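Local coordinates for protein putative NAD(P)H nitroreductase ydfN (PDB 3BEM) that probably acts as an FMN-dependent NAD(P)H nitroreductase that may contribute to the breakdown of aromatic compounds, working as a homodimer, at residues B[86-91]-B[192-197]; B[91-96]-B[186-191]. The protein carries 3 engineered substitutions. One frame throughout, in Å; residues are numbered along the deposited sequence. Where two conformers were deposited one is given.

Overall arrangement
Contacts 1 and 2 are successive lengths of a single antiparallel pairing, that of strand 88-95 with strand 186-195, and their centres lie 16 Å apart. L91 belongs to both. Contact 2 is nested inside the chain loop that contact 1 closes, a loop built largely of helix. The two strands are the inner pair of a four-stranded antiparallel sheet, flanked by strands 59-64 and 164-168, and helix 136-161 packs on one face along both contacts. A classic bulge interrupts each contact, on opposite strands. Where they meet, I192 CD1 touches V92 CG2 at 3.6 Å; the side chains of M190 and T193 place strand 186-195 close to the bound FMN.

Contact 1 (B[86-91]-B[192-197]); sequences SSAVLL and ITIGKE. With PGO (S-1,2-propanediol), chain H.
A88 and I194 mark the tight centre of this contact: A88 CB rests 3.6 Å from I194 CG2. Because chi1 of I194 (-175°) sends CG1 away from the backbone N, the CG2 branch is left between N and the carbonyl carbon, close to the opposite strand, where L90 CD1 also reaches it, at 3.9 Å, its side chain slanting across that of I194. On the other face V89 and T193 run side by side, their CG2 methyls 4.0 Å apart, and S86 CB extends this patch against the threonine methyl. Around L90 the backbones pair regularly: its N-H meets I192 O at 2.8 Å in an almost straight bond (173°), and I192 N returns a bond to L90 O. Toward G195 the pairing changes: S87 and A88 both face I194, a classic beta bulge, and I194 O takes a bond from A88 N and a weak, strongly bent one from S87 N. Beyond the bulge the contact is looser and wetter. A water donates to S87 OG and accepts from K196 N, bridging the segments, while S87 OG also bonds to H33 O; a propanediol, probably from the crystallisation liquor, donates to S87 O at 2.7 Å. The T193 side chain comes within about 4 Å of that of FMN-binding K82. L90, I192 and I194 pack against helix 136-161, and strands 59-64 and 164-168 continue the sheet outward.

Contact 2 (B[91-96]-B[186-191]); sequences LVLGDK and FEVVMM
V92 O is gripped by two successive amides of the facing strand: V189 N comes in at 2.8 Å, and M190 N adds a weak bond at 3.4 Å. This shared acceptor defines a classic beta bulge, beyond which the register moves by one residue. V189 CG2 reaches 3.7 Å from G94 N, where glycine presents no side chain. On one face V92 CG2 lies alongside M190 CG; on the other L91 CD1 lies against M191 CB at 3.9 Å, the two side chains side by side, and L93 CD2 meets V188 CG2 at 3.8 Å. With CG of F186 beside the backbone N (chi1 -64°), the ring reaches across to L93 and D95, with CE1 3.8 Å from D95 CB. An alanine here is likely to open a gap beside L93 and leave the D95 methylene without its ring cover. At the end of the pairing, K96 NZ and E187 OE1 stand beyond salt-bridge distance and share a water; E187 OE2 pairs instead with R140. M190 also packs on R145 of the second subunit and lies about 5 Å, side chain to ligand, from the bound FMN. The arrangement is a bulged antiparallel strand pair in the central sheet of the nitroreductase fold, beside its flavin site.

Contact 1 (B[86-91]-B[192-197])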
ATOM      1  N   SER B  86     -16.137 -13.936   8.633  1.00 14.80           N
ATOM      2  CA  SER B  86     -15.832 -13.508   7.268  1.00 14.41           C
ATOM      3  C   SER B  86     -16.220 -14.489   6.181  1.00 15.86           C
ATOM      4  O   SER B  86     -16.319 -15.704   6.410  1.00 14.40           O
ATOM      5  CB  SER B  86     -14.331 -13.237   7.106  1.00 14.89           C
ATOM      6  OG  SER B  86     -13.543 -14.404   7.278  1.00 15.41           O
ATOM      7  N   SER B  87     -16.454 -13.967   4.992  1.00 15.69           N
ATOM      8  CA  SER B  87     -16.660 -14.831   3.828  1.00 14.34           C
ATOM      9  C   SER B  87     -15.387 -15.518   3.358  1.00 15.32           C
ATOM     10  O   SER B  87     -15.443 -16.650   2.896  1.00 15.99           O
ATOM     11  CB  SER B  87     -17.302 -14.052   2.694  1.00 14.61           C
ATOM     12  OG  SER B  87     -18.504 -13.469   3.157  1.00 14.16           O
ATOM     13  N   ALA B  88     -14.251 -14.837   3.497  1.00 15.77           N
ATOM     14  CA  ALA B  88     -12.949 -15.397   3.192  1.00 14.52           C
ATOM     15  C   ALA B  88     -11.902 -14.654   4.018  1.00 15.40           C
ATOM     16  O   ALA B  88     -12.123 -13.507   4.455  1.00 13.38           O
ATOM     17  CB  ALA B  88     -12.626 -15.305   1.701  1.00 12.76           C
ATOM     18  N   VAL B  89     -10.783 -15.323   4.273  1.00 13.83           N
ATOM     19  CA  VAL B  89      -9.619 -14.726   4.938  1.00 15.00           C
ATOM     20  C   VAL B  89      -8.444 -14.803   3.961  1.00 16.22           C
ATOM     21  O   VAL B  89      -8.178 -15.891   3.450  1.00 17.95           O
ATOM     22  CB  VAL B  89      -9.219 -15.423   6.262  1.00 17.45           C
ATOM     23  CG1 VAL B  89      -8.044 -14.590   6.876  1.00 25.02           C
ATOM     24  CG2 VAL B  89     -10.368 -15.513   7.258  1.00 23.30           C
ATOM     25  N   LEU B  90      -7.804 -13.659   3.606  1.00 15.53           N
ATOM     26  CA  LEU B  90      -6.636 -13.659   2.705  1.00 14.92           C
ATOM     27  C   LEU B  90      -5.387 -13.383   3.481  1.00 15.50           C
ATOM     28  O   LEU B  90      -5.372 -12.512   4.374  1.00 15.76           O
ATOM     29  CB  LEU B  90      -6.783 -12.561   1.647  1.00 15.94           C
ATOM     30  CG  LEU B  90      -7.902 -12.732   0.599  1.00 24.43           C
ATOM     31  CD1 LEU B  90      -9.291 -12.617   1.152  1.00 20.32           C
ATOM     32  CD2 LEU B  90      -7.660 -11.635  -0.436  1.00 26.71           C
ATOM     33  N   LEU B  91      -4.332 -14.131   3.184  1.00 15.69           N
ATOM     34  CA  LEU B  91      -3.010 -13.810   3.669  1.00 16.28           C
ATOM     35  C   LEU B  91      -2.266 -13.179   2.540  1.00 14.91           C
ATOM     36  O   LEU B  91      -2.133 -13.752   1.468  1.00 16.66           O
ATOM     37  CB  LEU B  91      -2.313 -15.065   4.212  1.00 19.19           C
ATOM     38  CG  LEU B  91      -2.867 -15.585   5.554  1.00 23.12           C
ATOM     39  CD1 LEU B  91      -2.774 -14.493   6.677  1.00 25.42           C
ATOM     40  CD2 LEU B  91      -4.303 -16.203   5.363  1.00 28.22           C
ATOM     41  N   ILE B 192      -6.286 -10.021   5.424  1.00 14.13           N
ATOM     42  CA  ILE B 192      -7.465  -9.246   5.072  1.00 13.50           C
ATOM     43  C   ILE B 192      -8.655 -10.151   5.133  1.00 14.26           C
ATOM     44  O   ILE B 192      -8.692 -11.155   4.404  1.00 16.08           O
ATOM     45  CB  ILE B 192      -7.379  -8.643   3.657  1.00 16.14           C
ATOM     46  CG1 ILE B 192      -6.097  -7.768   3.529  1.00 16.65           C
ATOM     47  CG2 ILE B 192      -8.635  -7.814   3.348  1.00 17.71           C
ATOM     48  CD1 ILE B 192      -5.806  -7.300   2.085  1.00 18.06           C
ATOM     49  N   THR B 193      -9.627  -9.784   5.951  1.00 12.33           N
ATOM     50  CA  THR B 193     -10.926 -10.451   5.904  1.00 12.31           C
ATOM     51  C   THR B 193     -11.810  -9.735   4.922  1.00 12.80           C
ATOM     52  O   THR B 193     -11.745  -8.507   4.778  1.00 13.91           O
ATOM     53  CB  THR B 193     -11.606 -10.554   7.272  1.00 14.49           C
ATOM     54  OG1 THR B 193     -11.489  -9.334   7.991  1.00 15.19           O
ATOM     55  CG2 THR B 193     -11.016 -11.672   8.072  1.00 14.82           C
ATOM     56  N   ILE B 194     -12.695 -10.495   4.263  1.00 12.58           N
ATOM     57  CA  ILE B 194     -13.651  -9.942   3.321  1.00 11.80           C
ATOM     58  C   ILE B 194     -15.024 -10.549   3.606  1.00 12.86           C
ATOM     59  O   ILE B 194     -15.139 -11.712   3.994  1.00 14.64           O
ATOM     60  CB  ILE B 194     -13.191 -10.178   1.848  1.00 13.23           C
ATOM     61  CG1 ILE B 194     -14.141  -9.473   0.890  1.00 13.51           C
ATOM     62  CG2 ILE B 194     -13.086 -11.714   1.533  1.00 16.82           C
ATOM     63  CD1 ILE B 194     -13.620  -9.419  -0.523  1.00 16.53           C
ATOM     64  N   GLY B 195     -16.087  -9.754   3.433  1.00 11.73           N
ATOM     65  CA  GLY B 195     -17.417 -10.192   3.670  1.00 12.24           C
ATOM     66  C   GLY B 195     -18.385  -9.059   3.583  1.00 14.13           C
ATOM     67  O   GLY B 195     -18.103  -8.080   2.909  1.00 14.58           O
ATOM     68  N   LYS B 196     -19.536  -9.201   4.249  1.00 12.96           N
ATOM     69  CA  LYS B 196     -20.568  -8.152   4.277  1.00 14.74           C
ATOM     70  C   LYS B 196     -20.750  -7.768   5.736  1.00 17.92           C
ATOM     71  O   LYS B 196     -21.040  -8.639   6.595  1.00 16.71           O
ATOM     72  CB  LYS B 196     -21.875  -8.624   3.670  1.00 17.52           C
ATOM     73  CG  LYS B 196     -21.796  -9.059   2.187  1.00 24.47           C
ATOM     74  CD  LYS B 196     -21.405  -7.956   1.198  1.00 29.73           C
ATOM     75  CE  LYS B 196     -21.426  -8.484  -0.287  1.00 29.62           C
ATOM     76  NZ  LYS B 196     -22.754  -8.716  -0.875  1.00 40.27           N
ATOM     77  N   GLU B 197     -20.572  -6.485   6.027  1.00 16.21           N
ATOM     78  CA  GLU B 197     -20.784  -5.959   7.374  1.00 20.10           C
ATOM     79  C   GLU B 197     -22.203  -5.414   7.488  1.00 23.22           C
ATOM     80  O   GLU B 197     -22.694  -4.832   6.541  1.00 24.09           O
ATOM     81  CB  GLU B 197     -19.747  -4.879   7.680  1.00 18.17           C
ATOM     82  CG  GLU B 197     -19.956  -4.207   9.015  1.00 26.52           C
ATOM     83  CD  GLU B 197     -18.788  -3.414   9.488  1.00 30.09           C
ATOM     84  OE1 GLU B 197     -18.337  -2.528   8.744  1.00 24.38           O
ATOM     85  OE2 GLU B 197     -18.364  -3.634  10.651  1.00 25.58           O
TER
HETATM   86  C1  PGO H 301     -17.811 -18.883   1.584  1.00 38.03           C
HETATM   87  C2  PGO H 301     -16.809 -19.731   0.803  1.00 42.60           C
HETATM   88  C3  PGO H 301     -16.791 -21.186   1.307  1.00 37.23           C
HETATM   89  O1  PGO H 301     -17.607 -17.471   1.442  1.00 23.42           O
HETATM   90  O2  PGO H 301     -17.124 -19.664  -0.610  1.00 44.58           O
HETATM   91  O   HOH W   1     -19.761 -11.839   5.388  1.00 19.78           O

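Contact 2 (B[91-96]-B[186-191])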
ATOM      1  N   LEU B  91      -4.332 -14.131   3.184  1.00 15.69           N
ATOM      2  CA  LEU B  91      -3.010 -13.810   3.669  1.00 16.28           C
ATOM      3  C   LEU B  91      -2.266 -13.179   2.540  1.00 14.91           C
ATOM      4  O   LEU B  91      -2.133 -13.752   1.468  1.00 16.66           O
ATOM      5  CB  LEU B  91      -2.313 -15.065   4.212  1.00 19.19           C
ATOM      6  CG  LEU B  91      -2.867 -15.585   5.554  1.00 23.12           C
ATOM      7  CD1 LEU B  91      -2.774 -14.493   6.677  1.00 25.42           C
ATOM      8  CD2 LEU B  91      -4.303 -16.203   5.363  1.00 28.22           C
ATOM      9  N   VAL B  92      -1.806 -11.968   2.780  1.00 15.09           N
ATOM     10  CA  VAL B  92      -1.062 -11.223   1.804  1.00 13.70           C
ATOM     11  C   VAL B  92       0.423 -11.474   2.067  1.00 15.92           C
ATOM     12  O   VAL B  92       0.962 -11.095   3.095  1.00 16.91           O
ATOM     13  CB  VAL B  92      -1.365  -9.710   1.872  1.00 16.16           C
ATOM     14  CG1 VAL B  92      -0.670  -8.988   0.686  1.00 17.99           C
ATOM     15  CG2 VAL B  92      -2.915  -9.428   1.918  1.00 17.01           C
ATOM     16  N   LEU B  93       1.073 -12.144   1.113  1.00 14.76           N
ATOM     17  CA  LEU B  93       2.457 -12.533   1.217  1.00 14.05           C
ATOM     18  C   LEU B  93       3.323 -11.651   0.325  1.00 16.16           C
ATOM     19  O   LEU B  93       2.904 -11.237  -0.747  1.00 16.12           O
ATOM     20  CB  LEU B  93       2.656 -13.990   0.753  1.00 15.04           C
ATOM     21  CG  LEU B  93       1.788 -15.032   1.442  1.00 15.44           C
ATOM     22  CD1 LEU B  93       2.097 -16.461   0.935  1.00 16.38           C
ATOM     23  CD2 LEU B  93       1.921 -14.891   3.015  1.00 17.67           C
ATOM     24  N   GLY B  94       4.542 -11.392   0.787  1.00 15.52           N
ATOM     25  CA  GLY B  94       5.548 -10.760  -0.019  1.00 15.96           C
ATOM     26  C   GLY B  94       6.763 -11.655  -0.173  1.00 14.74           C
ATOM     27  O   GLY B  94       7.346 -12.110   0.807  1.00 16.27           O
ATOM     28  N   ASP B  95       7.146 -11.923  -1.410  1.00 17.22           N
ATOM     29  CA  ASP B  95       8.341 -12.739  -1.669  1.00 16.77           C
ATOM     30  C   ASP B  95       9.630 -11.967  -1.396  1.00 15.10           C
ATOM     31  O   ASP B  95       9.978 -11.046  -2.123  1.00 17.17           O
ATOM     32  CB  ASP B  95       8.295 -13.177  -3.103  1.00 18.63           C
ATOM     33  CG  ASP B  95       9.304 -14.213  -3.458  1.00 21.57           C
ATOM     34  OD1 ASP B  95      10.110 -14.632  -2.615  1.00 19.49           O
ATOM     35  OD2 ASP B  95       9.246 -14.655  -4.640  1.00 22.06           O
ATOM     36  N   LYS B  96      10.366 -12.401  -0.362  1.00 17.36           N
ATOM     37  CA  LYS B  96      11.663 -11.837  -0.027  1.00 18.31           C
ATOM     38  C   LYS B  96      12.739 -12.162  -1.070  1.00 18.56           C
ATOM     39  O   LYS B  96      13.782 -11.506  -1.117  1.00 20.36           O
ATOM     40  CB  LYS B  96      12.092 -12.324   1.356  1.00 18.25           C
ATOM     41  CG  LYS B  96      11.243 -11.772   2.485  1.00 20.49           C
ATOM     42  CD  LYS B  96      11.633 -12.313   3.862  1.00 23.79           C
ATOM     43  CE  LYS B  96      11.319 -13.751   4.051  1.00 24.71           C
ATOM     44  NZ  LYS B  96      11.578 -14.199   5.471  1.00 25.00           N
ATOM     45  N   PHE B 186       8.551 -16.253   1.996  1.00 17.61           N
ATOM     46  CA  PHE B 186       7.435 -15.324   2.020  1.00 17.51           C
ATOM     47  C   PHE B 186       7.270 -14.701   3.374  1.00 19.03           C
ATOM     48  O   PHE B 186       7.217 -15.413   4.371  1.00 21.79           O
ATOM     49  CB  PHE B 186       6.153 -16.031   1.619  1.00 16.34           C
ATOM     50  CG  PHE B 186       6.182 -16.539   0.222  1.00 20.03           C
ATOM     51  CD1 PHE B 186       5.998 -15.687  -0.841  1.00 19.20           C
ATOM     52  CD2 PHE B 186       6.415 -17.872  -0.016  1.00 25.35           C
ATOM     53  CE1 PHE B 186       6.077 -16.166  -2.158  1.00 25.75           C
ATOM     54  CE2 PHE B 186       6.482 -18.368  -1.304  1.00 29.01           C
ATOM     55  CZ  PHE B 186       6.313 -17.526  -2.374  1.00 27.60           C
ATOM     56  N   GLU B 187       7.225 -13.378   3.396  1.00 15.74           N
ATOM     57  CA  GLU B 187       6.768 -12.639   4.539  1.00 15.39           C
ATOM     58  C   GLU B 187       5.246 -12.598   4.575  1.00 15.53           C
ATOM     59  O   GLU B 187       4.638 -12.335   3.538  1.00 15.83           O
ATOM     60  CB  GLU B 187       7.367 -11.246   4.460  1.00 17.92           C
ATOM     61  CG  GLU B 187       7.033 -10.325   5.576  1.00 21.02           C
ATOM     62  CD  GLU B 187       7.827 -10.554   6.827  1.00 23.33           C
ATOM     63  OE1 GLU B 187       8.909 -11.212   6.775  1.00 25.68           O
ATOM     64  OE2 GLU B 187       7.303 -10.096   7.889  1.00 23.78           O
ATOM     65  N   VAL B 188       4.629 -12.872   5.734  1.00 16.80           N
ATOM     66  CA  VAL B 188       3.199 -12.696   5.891  1.00 16.99           C
ATOM     67  C   VAL B 188       2.955 -11.210   6.239  1.00 17.67           C
ATOM     68  O   VAL B 188       3.127 -10.774   7.382  1.00 19.46           O
ATOM     69  CB  VAL B 188       2.554 -13.621   6.928  1.00 18.96           C
ATOM     70  CG1 VAL B 188       1.033 -13.469   6.883  1.00 21.74           C
ATOM     71  CG2 VAL B 188       2.916 -15.080   6.698  1.00 19.69           C
ATOM     72  N   VAL B 189       2.662 -10.423   5.217  1.00 14.90           N
ATOM     73  CA  VAL B 189       2.644  -8.964   5.325  1.00 13.54           C
ATOM     74  C   VAL B 189       1.367  -8.444   6.006  1.00 14.14           C
ATOM     75  O   VAL B 189       1.429  -7.540   6.804  1.00 16.94           O
ATOM     76  CB  VAL B 189       2.868  -8.326   3.964  1.00 14.75           C
ATOM     77  CG1 VAL B 189       2.668  -6.750   3.992  1.00 15.99           C
ATOM     78  CG2 VAL B 189       4.258  -8.804   3.354  1.00 16.90           C
HETATM   79  N   MSE B 190       0.241  -9.058   5.706  1.00 13.99           N
HETATM   80  CA  MSE B 190      -1.020  -8.731   6.353  1.00 16.57           C
HETATM   81  C   MSE B 190      -2.034  -9.799   6.100  1.00 16.80           C
HETATM   82  O   MSE B 190      -1.832 -10.665   5.268  1.00 16.92           O
HETATM   83  CB  MSE B 190      -1.561  -7.339   5.946  1.00 23.75           C
HETATM   84  CG  MSE B 190      -2.144  -7.071   4.698  1.00 26.34           C
HETATM   85 SE   MSE B 190      -2.733  -5.100   4.776  0.75 21.03          SE
HETATM   86  CE  MSE B 190      -0.979  -4.581   4.246  1.00 18.92           C
HETATM   87  N   MSE B 191      -3.086  -9.723   6.888  1.00 16.49           N
HETATM   88  CA  MSE B 191      -4.268 -10.538   6.720  0.50 14.61           C
HETATM   89  C   MSE B 191      -5.404  -9.583   6.311  1.00 16.44           C
HETATM   90  O   MSE B 191      -5.469  -8.454   6.769  1.00 18.25           O
HETATM   91  CB  MSE B 191      -4.546 -11.258   8.036  0.50 16.46           C
HETATM   92  CG  MSE B 191      -5.752 -12.107   8.060  0.50 14.78           C
HETATM   93 SE   MSE B 191      -5.902 -12.896   9.899  0.38 19.17          SE
HETATM   94  CE  MSE B 191      -4.271 -13.885   9.774  0.50 13.80           C
TER
HETATM   95  O   HOH W   2      10.110 -13.309   7.453  1.00 39.97           O